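Local coordinates for oxalate--CoA ligase (PDB 5IE2), which is an AMP-binding enzyme of the ANL superfamily that binds adenosine-5'-triphosphate, at residues 38-43 with 69-74. Numbering follows the deposited sequence.
Sequences DLIERA and FVIMFL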
loop_
_atom_site.group_PDB
_atom_site.type_symbol
_atom_site.label_atom_id
_atom_site.label_comp_id
_atom_site.label_asym_id
_atom_site.label_seq_id
_atom_site.Cartn_x
_atom_site.Cartn_y
_atom_site.Cartn_z
ATOM N N ASP A 38 17.735 1.233 19.416
ATOM C CA ASP A 38 19.171 1.166 19.464
ATOM C C ASP A 38 19.802 0.379 18.328
ATOM O O ASP A 38 20.892 0.746 17.894
ATOM C CB ASP A 38 19.626 0.604 20.806
ATOM C CG ASP A 38 19.478 1.643 21.930
ATOM O OD1 ASP A 38 19.324 2.882 21.637
ATOM O OD2 ASP A 38 19.472 1.222 23.122
ATOM N N LEU A 39 19.129 -0.666 17.844
ATOM C CA LEU A 39 19.655 -1.443 16.711
ATOM C C LEU A 39 19.727 -0.493 15.485
ATOM O O LEU A 39 20.657 -0.538 14.683
ATOM C CB LEU A 39 18.744 -2.629 16.382
ATOM C CG LEU A 39 18.923 -3.761 17.370
ATOM C CD1 LEU A 39 17.830 -4.793 17.177
ATOM C CD2 LEU A 39 20.304 -4.392 17.098
ATOM N N ILE A 40 18.703 0.334 15.383
ATOM C CA ILE A 40 18.640 1.300 14.271
ATOM C C ILE A 40 19.764 2.348 14.423
ATOM O O ILE A 40 20.490 2.628 13.466
ATOM C CB ILE A 40 17.259 1.985 14.218
ATOM C CG1 ILE A 40 16.146 0.997 13.823
ATOM C CG2 ILE A 40 17.273 3.173 13.223
ATOM C CD1 ILE A 40 14.730 1.518 14.238
ATOM N N GLU A 41 19.934 2.896 15.620
ATOM C CA GLU A 41 20.955 3.940 15.827
ATOM C C GLU A 41 22.338 3.383 15.490
ATOM O O GLU A 41 23.198 4.062 14.897
ATOM C CB GLU A 41 21.039 4.427 17.302
ATOM C CG GLU A 41 19.951 5.329 17.765
ATOM C CD GLU A 41 19.944 6.675 17.008
ATOM O OE1 GLU A 41 20.967 7.390 16.973
ATOM O OE2 GLU A 41 18.878 6.961 16.443
ATOM N N ARG A 42 22.582 2.156 15.941
ATOM C CA ARG A 42 23.912 1.565 15.725
ATOM C C ARG A 42 24.169 1.240 14.261
ATOM O O ARG A 42 25.284 1.464 13.723
ATOM C CB ARG A 42 24.089 0.300 16.589
ATOM C CG ARG A 42 24.118 0.733 18.068
ATOM C CD ARG A 42 23.970 -0.502 19.035
ATOM N NE ARG A 42 23.568 -0.131 20.410
ATOM C CZ ARG A 42 23.149 -1.024 21.312
ATOM N NH1 ARG A 42 23.098 -2.308 20.960
ATOM N NH2 ARG A 42 22.768 -0.665 22.548
ATOM N N ALA A 43 23.131 0.728 13.600
ATOM C CA ALA A 43 23.262 0.471 12.184
ATOM C C ALA A 43 23.467 1.771 11.394
ATOM O O ALA A 43 24.224 1.785 10.421
ATOM C CB ALA A 43 21.979 -0.342 11.637
ATOM N N PHE A 69 15.071 -5.957 7.047
ATOM C CA PHE A 69 14.535 -4.875 6.213
ATOM C C PHE A 69 14.048 -3.699 7.091
ATOM O O PHE A 69 14.326 -2.528 6.761
ATOM C CB PHE A 69 13.381 -5.339 5.326
ATOM C CG PHE A 69 12.682 -4.152 4.622
ATOM C CD1 PHE A 69 13.229 -3.589 3.484
ATOM C CD2 PHE A 69 11.568 -3.556 5.202
ATOM C CE1 PHE A 69 12.593 -2.477 2.826
ATOM C CE2 PHE A 69 10.926 -2.440 4.596
ATOM C CZ PHE A 69 11.451 -1.893 3.416
ATOM N N VAL A 70 13.314 -3.985 8.161
ATOM C CA VAL A 70 12.791 -2.898 9.011
ATOM C C VAL A 70 13.932 -2.067 9.610
ATOM O O VAL A 70 13.939 -0.810 9.546
ATOM C CB VAL A 70 11.897 -3.439 10.148
ATOM C CG1 VAL A 70 11.454 -2.295 11.086
ATOM C CG2 VAL A 70 10.651 -4.140 9.558
ATOM N N ILE A 71 14.886 -2.785 10.218
ATOM C CA ILE A 71 15.986 -2.082 10.857
ATOM C C ILE A 71 16.750 -1.252 9.841
ATOM O O ILE A 71 17.073 -0.089 10.112
ATOM C CB ILE A 71 16.957 -3.057 11.557
ATOM C CG1 ILE A 71 16.215 -3.778 12.694
ATOM C CG2 ILE A 71 18.247 -2.231 12.098
ATOM C CD1 ILE A 71 16.959 -5.015 13.274
ATOM N N MET A 72 17.086 -1.829 8.689
ATOM C CA MET A 72 17.913 -1.080 7.729
ATOM C C MET A 72 17.159 0.060 7.039
ATOM O O MET A 72 17.740 1.110 6.743
ATOM C CB MET A 72 18.508 -2.021 6.665
ATOM C CG MET A 72 19.637 -2.989 7.247
ATOM S SD MET A 72 20.757 -2.167 8.436
ATOM C CE MET A 72 21.611 -0.945 7.391
ATOM N N PHE A 73 15.860 -0.124 6.804
ATOM C CA PHE A 73 15.025 0.975 6.276
ATOM C C PHE A 73 15.111 2.204 7.191
ATOM O O PHE A 73 15.385 3.352 6.727
ATOM C CB PHE A 73 13.568 0.522 6.130
ATOM C CG PHE A 73 12.648 1.609 5.632
ATOM C CD1 PHE A 73 12.539 1.839 4.255
ATOM C CD2 PHE A 73 11.917 2.368 6.516
ATOM C CE1 PHE A 73 11.673 2.856 3.768
ATOM C CE2 PHE A 73 11.054 3.387 6.053
ATOM C CZ PHE A 73 10.956 3.625 4.672
ATOM N N LEU A 74 14.899 1.952 8.487
ATOM C CA LEU A 74 14.905 3.084 9.425
ATOM C C LEU A 74 16.320 3.613 9.679
ATOM O O LEU A 74 16.470 4.804 9.993
ATOM C CB LEU A 74 14.262 2.666 10.751
ATOM C CG LEU A 74 12.742 2.447 10.554
ATOM C CD1 LEU A 74 12.076 1.835 11.790
ATOM C CD2 LEU A 74 11.989 3.821 10.166
#
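Ile40 overlaps Leu74 along one flank of the helix pair, its CD1 methyl 3.6 Å from Leu74 CD1. With CG1 anti to the carbonyl carbon (chi1 -68°), the longer branch of Ile40 extends over the leucine side chain, while CG2 rests on the Leu74 backbone, 3.7 Å from Leu74 C. A beta-branched residue suits this place because its two arms touch side chain and main chain at once. Ile71 does the same from the other helix: its CD1 meets Leu39 CD1 at 4.0 Å, and its CG2 lies against Leu39 O at 3.9 Å. Met72 SD lies 3.9 Å from Ala43 CB, a small methyl suited to a place that Ile71 CG2 also approaches; the unbranched methionine, bent at chi2 and chi3, turns back although its CB points away. No hydrogen bond links segments 38-43 and 69-74, whose contact is apolar; further along, Glu41 forms a salt bridge with Arg78 at the end of the second helix. Leu223 of helix 215-227 touches Leu74. The segment axes come within 8.7 Å and cross at -55°, where helix 33-50 packs on helix 67-78, the beta-alpha-beta crossover helix between parallel strands 58-61 and 82-85.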